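Local structure of protein Ta0487 (Thermoplasma acidophilum, 3KBQ) at residues B[60-70]-B[142-152]; B[128-139]-B[155-164]. The protein is a CinA-family protein of unknown function whose crystallised part corresponds to a probable molybdopterin-binding domain. One frame throughout, in Å; residues are numbered along the deposited sequence.

How the interactions relate
From the N terminus, the end of helix 49-62 and strand 65-69 supply the first segment of interaction 1. Some 75 residues later strand 145-150 pairs beside strand 65-69, closing a long loop that holds several helices, the short strands 93-94 and 120-121, and the antiparallel strands 125-128 and 137-142. Interaction 2 begins inside that loop, at 128-139, and ends beyond it, at 155-164 on helix 154-163, so the two cross along the chain. Interaction 1 lies within the central mixed sheet, while interaction 2 ties a helix to the sheet's antiparallel end and the loop before strand 137-142. They meet where strand 137-142 neighbours strand 145-150, and where Pro151 packs on Glu156 and Leu160.

Interaction 1 of 2, residues B[60-70]-B[142-152]; sequences LEVSDLVVSSG and VGGKKVIILPG
Two neighbouring parallel strands of the central mixed sheet, 65-69 and 145-150, pair with axes 4.6 Å apart and 10° from parallel. Backbone bonds alternate: Val66 N donates to Lys146 O, Val66 O accepts from Ile148 N, and Ser68 N and O engage Ile148 O and Leu150 N. On one face Val67 CG1 touches Leu150 CD1 at 3.7 Å. On the other, Leu60 crosses Val147 at about a right angle, CD2 to CG2 3.8 Å, and Phe56 of helix 49-62 covers Val66 and Val147.

At the N-terminal end of the strands Lys145 runs extended past Leu60 and bends only at chi4 (-93°), which carries the ammonium to the end of helix 49-62. There NZ donates to Leu60 O at 2.8 Å, nearly in line with the carbonyl, and to Ser63 O at 3.0 Å from above its plane. It also salt-bridges Asp64 OD1 at 2.7 Å; these oxygens would probably favour a charged lysine.

At the other end a water accepts from Ser68 OG and donates to Leu150 O and Gly70 O. The pair belongs to the central layer of a three-layer alpha/beta/alpha sandwich, consistent with the family's molybdopterin-binding fold.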
loop_
_atom_site.group_PDB
_atom_site.type_symbol
_atom_site.label_atom_id
_atom_site.label_comp_id
_atom_site.label_asym_id
_atom_site.label_seq_id
_atom_site.Cartn_x
_atom_site.Cartn_y
_atom_site.Cartn_z
ATOM N N LEU B 60 4.098 12.533 -1.845
ATOM C CA LEU B 60 4.139 13.930 -2.302
ATOM C C LEU B 60 5.137 14.097 -3.446
ATOM O O LEU B 60 4.941 14.939 -4.353
ATOM C CB LEU B 60 4.483 14.859 -1.139
ATOM C CG LEU B 60 3.369 15.217 -0.152
ATOM C CD1 LEU B 60 3.968 15.893 1.158
ATOM C CD2 LEU B 60 2.315 16.180 -0.794
ATOM N N GLU B 61 6.177 13.265 -3.446
ATOM C CA GLU B 61 7.162 13.293 -4.525
ATOM C C GLU B 61 6.500 12.876 -5.865
ATOM O O GLU B 61 6.866 13.356 -6.903
ATOM C CB GLU B 61 8.268 12.313 -4.166
ATOM C CG GLU B 61 9.281 12.061 -5.211
ATOM C CD GLU B 61 10.368 11.066 -4.700
ATOM O OE1 GLU B 61 10.443 10.758 -3.471
ATOM O OE2 GLU B 61 11.141 10.580 -5.557
ATOM N N VAL B 62 5.530 11.980 -5.848
ATOM C CA VAL B 62 4.993 11.444 -7.121
ATOM C C VAL B 62 3.565 11.920 -7.476
ATOM O O VAL B 62 3.025 11.588 -8.554
ATOM C CB VAL B 62 5.043 9.885 -7.094
ATOM C CG1 VAL B 62 6.468 9.415 -6.845
ATOM C CG2 VAL B 62 4.036 9.267 -5.988
ATOM N N SER B 63 2.936 12.687 -6.590
ATOM C CA SER B 63 1.566 13.109 -6.834
ATOM C C SER B 63 1.290 14.511 -6.278
ATOM O O SER B 63 1.964 14.955 -5.350
ATOM C CB SER B 63 0.560 12.075 -6.288
ATOM O OG SER B 63 0.702 11.981 -4.904
ATOM N N ASP B 64 0.297 15.195 -6.851
ATOM C CA ASP B 64 -0.122 16.485 -6.381
ATOM C C ASP B 64 -1.313 16.435 -5.434
ATOM O O ASP B 64 -1.654 17.449 -4.837
ATOM C CB ASP B 64 -0.406 17.447 -7.542
ATOM C CG ASP B 64 0.881 17.985 -8.198
ATOM O OD1 ASP B 64 2.025 17.558 -7.821
ATOM O OD2 ASP B 64 0.737 18.853 -9.099
ATOM N N LEU B 65 -1.913 15.263 -5.266
ATOM C CA LEU B 65 -2.995 15.113 -4.291
ATOM C C LEU B 65 -2.750 13.793 -3.576
ATOM O O LEU B 65 -2.546 12.749 -4.228
ATOM C CB LEU B 65 -4.360 15.055 -4.972
ATOM C CG LEU B 65 -5.533 14.576 -4.073
ATOM C CD1 LEU B 65 -5.799 15.550 -2.928
ATOM C CD2 LEU B 65 -6.792 14.446 -4.899
ATOM N N VAL B 66 -2.745 13.845 -2.254
ATOM C CA VAL B 66 -2.441 12.682 -1.424
ATOM C C VAL B 66 -3.586 12.516 -0.450
ATOM O O VAL B 66 -3.981 13.485 0.238
ATOM C CB VAL B 66 -1.092 12.902 -0.653
ATOM C CG1 VAL B 66 -0.811 11.766 0.330
ATOM C CG2 VAL B 66 0.078 13.005 -1.678
ATOM N N VAL B 67 -4.188 11.316 -0.405
ATOM C CA VAL B 67 -5.272 11.110 0.571
ATOM C C VAL B 67 -4.888 9.976 1.485
ATOM O O VAL B 67 -4.497 8.900 0.981
ATOM C CB VAL B 67 -6.652 10.757 -0.128
ATOM C CG1 VAL B 67 -7.777 10.631 0.927
ATOM C CG2 VAL B 67 -7.028 11.793 -1.233
ATOM N N SER B 68 -4.912 10.201 2.805
ATOM C CA SER B 68 -4.610 9.135 3.788
ATOM C C SER B 68 -5.863 8.793 4.597
ATOM O O SER B 68 -6.755 9.639 4.781
ATOM C CB SER B 68 -3.490 9.503 4.776
ATOM O OG SER B 68 -3.905 10.551 5.658
ATOM N N SER B 69 -5.964 7.553 5.057
ATOM C CA SER B 69 -6.953 7.271 6.083
ATOM C C SER B 69 -6.347 6.415 7.177
ATOM O O SER B 69 -5.445 5.602 6.922
ATOM C CB SER B 69 -8.189 6.580 5.518
ATOM O OG SER B 69 -7.857 5.238 5.186
ATOM N N GLY B 70 -6.893 6.553 8.387
ATOM C CA GLY B 70 -6.403 5.788 9.495
ATOM C C GLY B 70 -5.509 6.596 10.428
ATOM O O GLY B 70 -4.849 7.524 10.009
ATOM N N VAL B 142 0.744 21.773 0.814
ATOM C CA VAL B 142 2.195 21.703 0.862
ATOM C C VAL B 142 2.635 22.251 -0.497
ATOM O O VAL B 142 2.494 21.570 -1.524
ATOM C CB VAL B 142 2.695 20.233 1.059
ATOM C CG1 VAL B 142 4.236 20.191 1.223
ATOM C CG2 VAL B 142 2.036 19.586 2.247
ATOM N N GLY B 143 3.198 23.453 -0.480
ATOM C CA GLY B 143 3.286 24.342 -1.678
ATOM C C GLY B 143 1.946 24.286 -2.423
ATOM O O GLY B 143 0.883 24.521 -1.834
ATOM N N GLY B 144 1.976 23.873 -3.677
ATOM C CA GLY B 144 0.764 23.758 -4.487
ATOM C C GLY B 144 0.122 22.385 -4.423
ATOM O O GLY B 144 -0.823 22.101 -5.172
ATOM N N LYS B 145 0.618 21.521 -3.541
ATOM C CA LYS B 145 0.060 20.166 -3.449
ATOM C C LYS B 145 -1.004 20.126 -2.370
ATOM O O LYS B 145 -0.985 20.950 -1.473
ATOM C CB LYS B 145 1.155 19.121 -3.177
ATOM C CG LYS B 145 2.099 18.983 -4.374
ATOM C CD LYS B 145 3.331 18.080 -4.028
ATOM C CE LYS B 145 4.323 18.074 -5.221
ATOM N NZ LYS B 145 4.107 16.937 -6.198
ATOM N N LYS B 146 -1.926 19.171 -2.442
ATOM C CA LYS B 146 -2.922 19.063 -1.361
ATOM C C LYS B 146 -2.905 17.711 -0.679
ATOM O O LYS B 146 -2.623 16.700 -1.306
ATOM C CB LYS B 146 -4.292 19.379 -1.916
ATOM C CG LYS B 146 -4.418 20.887 -2.201
ATOM C CD LYS B 146 -5.858 21.408 -1.941
ATOM C CE LYS B 146 -6.755 21.166 -3.169
ATOM N NZ LYS B 146 -8.124 21.744 -2.948
ATOM N N VAL B 147 -3.204 17.699 0.614
ATOM C CA VAL B 147 -3.117 16.484 1.397
ATOM C C VAL B 147 -4.406 16.441 2.210
ATOM O O VAL B 147 -4.751 17.410 2.894
ATOM C CB VAL B 147 -1.917 16.471 2.330
ATOM C CG1 VAL B 147 -1.882 15.162 3.116
ATOM C CG2 VAL B 147 -0.597 16.589 1.552
ATOM N N ILE B 148 -5.151 15.366 2.066
ATOM C CA ILE B 148 -6.404 15.160 2.822
ATOM C C ILE B 148 -6.163 13.997 3.792
ATOM O O ILE B 148 -5.818 12.883 3.360
ATOM C CB ILE B 148 -7.557 14.768 1.869
ATOM C CG1 ILE B 148 -7.814 15.872 0.825
ATOM C CG2 ILE B 148 -8.838 14.453 2.637
ATOM C CD1 ILE B 148 -8.823 16.866 1.288
ATOM N N ILE B 149 -6.347 14.240 5.085
ATOM C CA ILE B 149 -6.010 13.240 6.110
ATOM C C ILE B 149 -7.331 12.884 6.795
ATOM O O ILE B 149 -7.993 13.784 7.351
ATOM C CB ILE B 149 -4.949 13.821 7.088
ATOM C CG1 ILE B 149 -3.642 14.131 6.340
ATOM C CG2 ILE B 149 -4.676 12.864 8.317
ATOM C CD1 ILE B 149 -2.635 14.946 7.227
ATOM N N LEU B 150 -7.722 11.604 6.708
ATOM C CA LEU B 150 -9.075 11.149 7.073
ATOM C C LEU B 150 -9.007 10.095 8.164
ATOM O O LEU B 150 -7.966 9.449 8.306
ATOM C CB LEU B 150 -9.775 10.558 5.858
ATOM C CG LEU B 150 -9.929 11.485 4.637
ATOM C CD1 LEU B 150 -10.542 10.761 3.430
ATOM C CD2 LEU B 150 -10.765 12.648 5.096
ATOM N N PRO B 151 -10.089 9.944 8.955
ATOM C CA PRO B 151 -10.210 8.834 9.936
ATOM C C PRO B 151 -10.257 7.515 9.217
ATOM O O PRO B 151 -10.582 7.458 8.018
ATOM C CB PRO B 151 -11.584 9.044 10.574
ATOM C CG PRO B 151 -11.914 10.513 10.350
ATOM C CD PRO B 151 -11.215 10.884 9.042
ATOM N N GLY B 152 -9.969 6.447 9.947
ATOM C CA GLY B 152 -9.931 5.113 9.303
ATOM C C GLY B 152 -11.297 4.433 9.382
ATOM O O GLY B 152 -11.548 3.441 8.707
HETATM O O HOH W 1 -5.245 9.355 7.875
#

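Interaction 2 of 2, residues B[128-139]-B[155-164]; sequences IENPVGTAPGLI and KEMEALLKAM
Asn130 and Glu156 make the polar link between the loop ahead of strand 137-142 and helix 154-163: ND2 donates to OE1 at 2.8 Å, in its own amide plane but from above the carboxylate plane, the two planes lying 50° apart. The amide is gripped at both ends. ND2 also donates to Ala135 O at 2.7 Å. OD1 accepts from Val132 N, an Asx turn, and from Gly133 N, which extends it to an Asx motif, both from one face of its plane; with the ND2 bonds this fixes the amide's rotation. A water accepts from Ala135 N and donates to Glu156 OE1. The carboxylate lies against Gly133, with Glu156 CD 3.5 Å from Gly133 CA.

The tight part is apolar. Leu160 puts CD2 3.7 Å from Ile128 CG2, and its other methyl, CD1, faces the Asn130 amide. Ile128 CD1 reaches Met164 CG at 3.7 Å; a bend at chi2 (-47°) turns the methionine's sulfur toward Ile139.

Toward solvent the contact thins: exposed Val132 lays CG1 across the Lys155 chain at 3.9 Å from CD, while its CG2 meets Ala159 CB at 4.0 Å. Lys105 holds the loop by Asn130 O and Gly133 O. Helix 154-163 thus sits between this loop and helix 23-34, which Met157 touches, with Leu160, and Met164 just past the helix end, also packing on strand 145-150.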
loop_
_atom_site.group_PDB
_atom_site.type_symbol
_atom_site.label_atom_id
_atom_site.label_comp_id
_atom_site.label_asym_id
_atom_site.label_seq_id
_atom_site.Cartn_x
_atom_site.Cartn_y
_atom_site.Cartn_z
ATOM N N ILE B 128 -11.340 19.596 9.157
ATOM C CA ILE B 128 -12.640 19.390 8.536
ATOM C C ILE B 128 -13.562 18.690 9.535
ATOM O O ILE B 128 -13.192 17.651 10.120
ATOM C CB ILE B 128 -12.624 18.413 7.319
ATOM C CG1 ILE B 128 -11.351 18.555 6.463
ATOM C CG2 ILE B 128 -13.933 18.611 6.546
ATOM C CD1 ILE B 128 -10.942 17.260 5.666
ATOM N N GLU B 129 -14.765 19.230 9.681
ATOM C CA GLU B 129 -15.735 18.749 10.656
ATOM C C GLU B 129 -16.100 17.307 10.418
ATOM O O GLU B 129 -16.325 16.900 9.280
ATOM C CB GLU B 129 -16.997 19.591 10.592
ATOM C CG GLU B 129 -17.876 19.361 11.821
ATOM C CD GLU B 129 -19.360 19.228 11.482
ATOM O OE1 GLU B 129 -20.183 19.010 12.417
ATOM O OE2 GLU B 129 -19.705 19.356 10.284
ATOM N N ASN B 130 -16.139 16.527 11.477
ATOM C CA ASN B 130 -16.521 15.141 11.368
ATOM C C ASN B 130 -17.903 14.980 11.979
ATOM O O ASN B 130 -18.020 14.805 13.183
ATOM C CB ASN B 130 -15.501 14.267 12.095
ATOM C CG ASN B 130 -15.748 12.785 11.931
ATOM O OD1 ASN B 130 -16.796 12.326 11.424
ATOM N ND2 ASN B 130 -14.775 12.009 12.386
ATOM N N PRO B 131 -18.955 15.001 11.142
ATOM C CA PRO B 131 -20.294 14.988 11.711
ATOM C C PRO B 131 -20.676 13.628 12.299
ATOM O O PRO B 131 -21.642 13.550 13.062
ATOM C CB PRO B 131 -21.186 15.335 10.510
ATOM C CG PRO B 131 -20.443 14.876 9.316
ATOM C CD PRO B 131 -18.972 14.681 9.702
ATOM N N VAL B 132 -19.905 12.589 11.982
ATOM C CA VAL B 132 -20.202 11.211 12.364
ATOM C C VAL B 132 -19.405 10.790 13.590
ATOM O O VAL B 132 -19.956 10.200 14.518
ATOM C CB VAL B 132 -19.819 10.189 11.231
ATOM C CG1 VAL B 132 -20.194 8.753 11.636
ATOM C CG2 VAL B 132 -20.393 10.577 9.877
ATOM N N GLY B 133 -18.098 11.048 13.590
ATOM C CA GLY B 133 -17.251 10.520 14.651
ATOM C C GLY B 133 -16.602 11.677 15.357
ATOM O O GLY B 133 -17.021 12.821 15.189
ATOM N N THR B 134 -15.552 11.431 16.124
ATOM C CA THR B 134 -15.014 12.565 16.870
ATOM C C THR B 134 -13.758 13.226 16.277
ATOM O O THR B 134 -13.530 14.401 16.547
ATOM C CB THR B 134 -14.833 12.259 18.367
ATOM O OG1 THR B 134 -14.015 11.086 18.517
ATOM C CG2 THR B 134 -16.198 12.062 19.019
ATOM N N ALA B 135 -12.945 12.503 15.504
ATOM C CA ALA B 135 -11.714 13.118 15.005
ATOM C C ALA B 135 -11.992 14.002 13.774
ATOM O O ALA B 135 -12.577 13.522 12.799
ATOM C CB ALA B 135 -10.682 12.053 14.681
ATOM N N PRO B 136 -11.601 15.282 13.817
ATOM C CA PRO B 136 -11.712 16.061 12.574
ATOM C C PRO B 136 -10.819 15.462 11.459
ATOM O O PRO B 136 -9.784 14.847 11.768
ATOM C CB PRO B 136 -11.164 17.442 12.965
ATOM C CG PRO B 136 -10.463 17.258 14.249
ATOM C CD PRO B 136 -11.027 16.065 14.925
ATOM N N GLY B 137 -11.213 15.634 10.193
ATOM C CA GLY B 137 -10.277 15.440 9.092
ATOM C C GLY B 137 -9.400 16.678 8.972
ATOM O O GLY B 137 -9.638 17.693 9.641
ATOM N N LEU B 138 -8.377 16.603 8.124
ATOM C CA LEU B 138 -7.521 17.755 7.830
ATOM C C LEU B 138 -7.341 17.894 6.332
ATOM O O LEU B 138 -7.192 16.880 5.645
ATOM C CB LEU B 138 -6.152 17.607 8.503
ATOM C CG LEU B 138 -6.064 17.504 10.043
ATOM C CD1 LEU B 138 -4.598 17.468 10.501
ATOM C CD2 LEU B 138 -6.766 18.656 10.701
ATOM N N ILE B 139 -7.373 19.129 5.820
ATOM C CA ILE B 139 -6.925 19.419 4.457
ATOM C C ILE B 139 -5.726 20.304 4.662
ATOM O O ILE B 139 -5.793 21.275 5.427
ATOM C CB ILE B 139 -7.885 20.302 3.624
ATOM C CG1 ILE B 139 -9.336 19.955 3.888
ATOM C CG2 ILE B 139 -7.552 20.285 2.095
ATOM C CD1 ILE B 139 -10.227 21.228 4.079
ATOM N N LYS B 155 -17.214 4.711 7.575
ATOM C CA LYS B 155 -18.351 5.613 7.469
ATOM C C LYS B 155 -17.910 7.089 7.619
ATOM O O LYS B 155 -18.404 7.984 6.924
ATOM C CB LYS B 155 -19.405 5.215 8.498
ATOM C CG LYS B 155 -20.646 6.059 8.487
ATOM C CD LYS B 155 -21.517 5.635 9.665
ATOM C CE LYS B 155 -22.878 6.300 9.587
ATOM N NZ LYS B 155 -23.685 5.693 8.474
ATOM N N GLU B 156 -16.946 7.339 8.500
ATOM C CA GLU B 156 -16.437 8.696 8.704
ATOM C C GLU B 156 -15.572 9.102 7.508
ATOM O O GLU B 156 -15.668 10.231 7.011
ATOM C CB GLU B 156 -15.603 8.747 9.992
ATOM C CG GLU B 156 -16.406 8.365 11.225
ATOM C CD GLU B 156 -15.543 8.370 12.500
ATOM O OE1 GLU B 156 -14.587 9.192 12.645
ATOM O OE2 GLU B 156 -15.829 7.533 13.356
ATOM N N MET B 157 -14.712 8.180 7.056
ATOM C CA MET B 157 -13.746 8.484 5.994
ATOM C C MET B 157 -14.585 8.915 4.782
ATOM O O MET B 157 -14.345 10.000 4.214
ATOM C CB MET B 157 -12.843 7.267 5.689
ATOM C CG MET B 157 -11.831 7.424 4.487
ATOM S SD MET B 157 -12.614 7.359 2.834
ATOM C CE MET B 157 -13.074 5.616 2.845
ATOM N N GLU B 158 -15.621 8.122 4.462
ATOM C CA GLU B 158 -16.431 8.328 3.256
ATOM C C GLU B 158 -17.267 9.605 3.341
ATOM O O GLU B 158 -17.331 10.365 2.363
ATOM C CB GLU B 158 -17.293 7.111 2.939
ATOM C CG GLU B 158 -16.426 5.843 2.777
ATOM C CD GLU B 158 -17.225 4.539 2.624
ATOM O OE1 GLU B 158 -18.458 4.587 2.545
ATOM O OE2 GLU B 158 -16.599 3.456 2.534
ATOM N N ALA B 159 -17.815 9.877 4.525
ATOM C CA ALA B 159 -18.555 11.107 4.750
ATOM C C ALA B 159 -17.670 12.332 4.518
ATOM O O ALA B 159 -18.053 13.243 3.808
ATOM C CB ALA B 159 -19.160 11.138 6.140
ATOM N N LEU B 160 -16.489 12.349 5.103
ATOM C CA LEU B 160 -15.594 13.511 4.978
ATOM C C LEU B 160 -15.025 13.682 3.549
ATOM O O LEU B 160 -14.896 14.802 3.028
ATOM C CB LEU B 160 -14.455 13.376 5.985
ATOM C CG LEU B 160 -14.712 13.740 7.464
ATOM C CD1 LEU B 160 -13.740 13.003 8.312
ATOM C CD2 LEU B 160 -14.474 15.176 7.714
ATOM N N LEU B 161 -14.697 12.564 2.910
ATOM C CA LEU B 161 -14.182 12.619 1.552
ATOM C C LEU B 161 -15.221 13.235 0.620
ATOM O O LEU B 161 -14.903 14.137 -0.190
ATOM C CB LEU B 161 -13.695 11.228 1.081
ATOM C CG LEU B 161 -12.932 11.210 -0.234
ATOM C CD1 LEU B 161 -11.782 12.201 -0.178
ATOM C CD2 LEU B 161 -12.412 9.756 -0.553
ATOM N N LYS B 162 -16.469 12.789 0.772
ATOM C CA LYS B 162 -17.595 13.385 0.045
ATOM C C LYS B 162 -17.836 14.877 0.321
ATOM O O LYS B 162 -18.076 15.632 -0.607
ATOM C CB LYS B 162 -18.861 12.517 0.165
ATOM C CG LYS B 162 -18.779 11.362 -0.857
ATOM C CD LYS B 162 -19.878 10.305 -0.786
ATOM C CE LYS B 162 -19.495 9.177 0.157
ATOM N NZ LYS B 162 -19.919 9.525 1.540
ATOM N N ALA B 163 -17.715 15.303 1.567
ATOM C CA ALA B 163 -17.771 16.720 1.940
ATOM C C ALA B 163 -16.625 17.589 1.354
ATOM O O ALA B 163 -16.759 18.814 1.260
ATOM C CB ALA B 163 -17.809 16.857 3.449
ATOM N N MET B 164 -15.507 16.946 1.002
ATOM C CA MET B 164 -14.315 17.602 0.432
ATOM C C MET B 164 -14.311 17.616 -1.102
ATOM O O MET B 164 -13.328 18.042 -1.704
ATOM C CB MET B 164 -13.035 16.866 0.882
ATOM C CG MET B 164 -12.611 17.114 2.331
ATOM S SD MET B 164 -12.675 18.902 2.686
ATOM C CE MET B 164 -11.411 19.460 1.550
HETATM O O HOH W 2 -13.373 9.963 14.776
#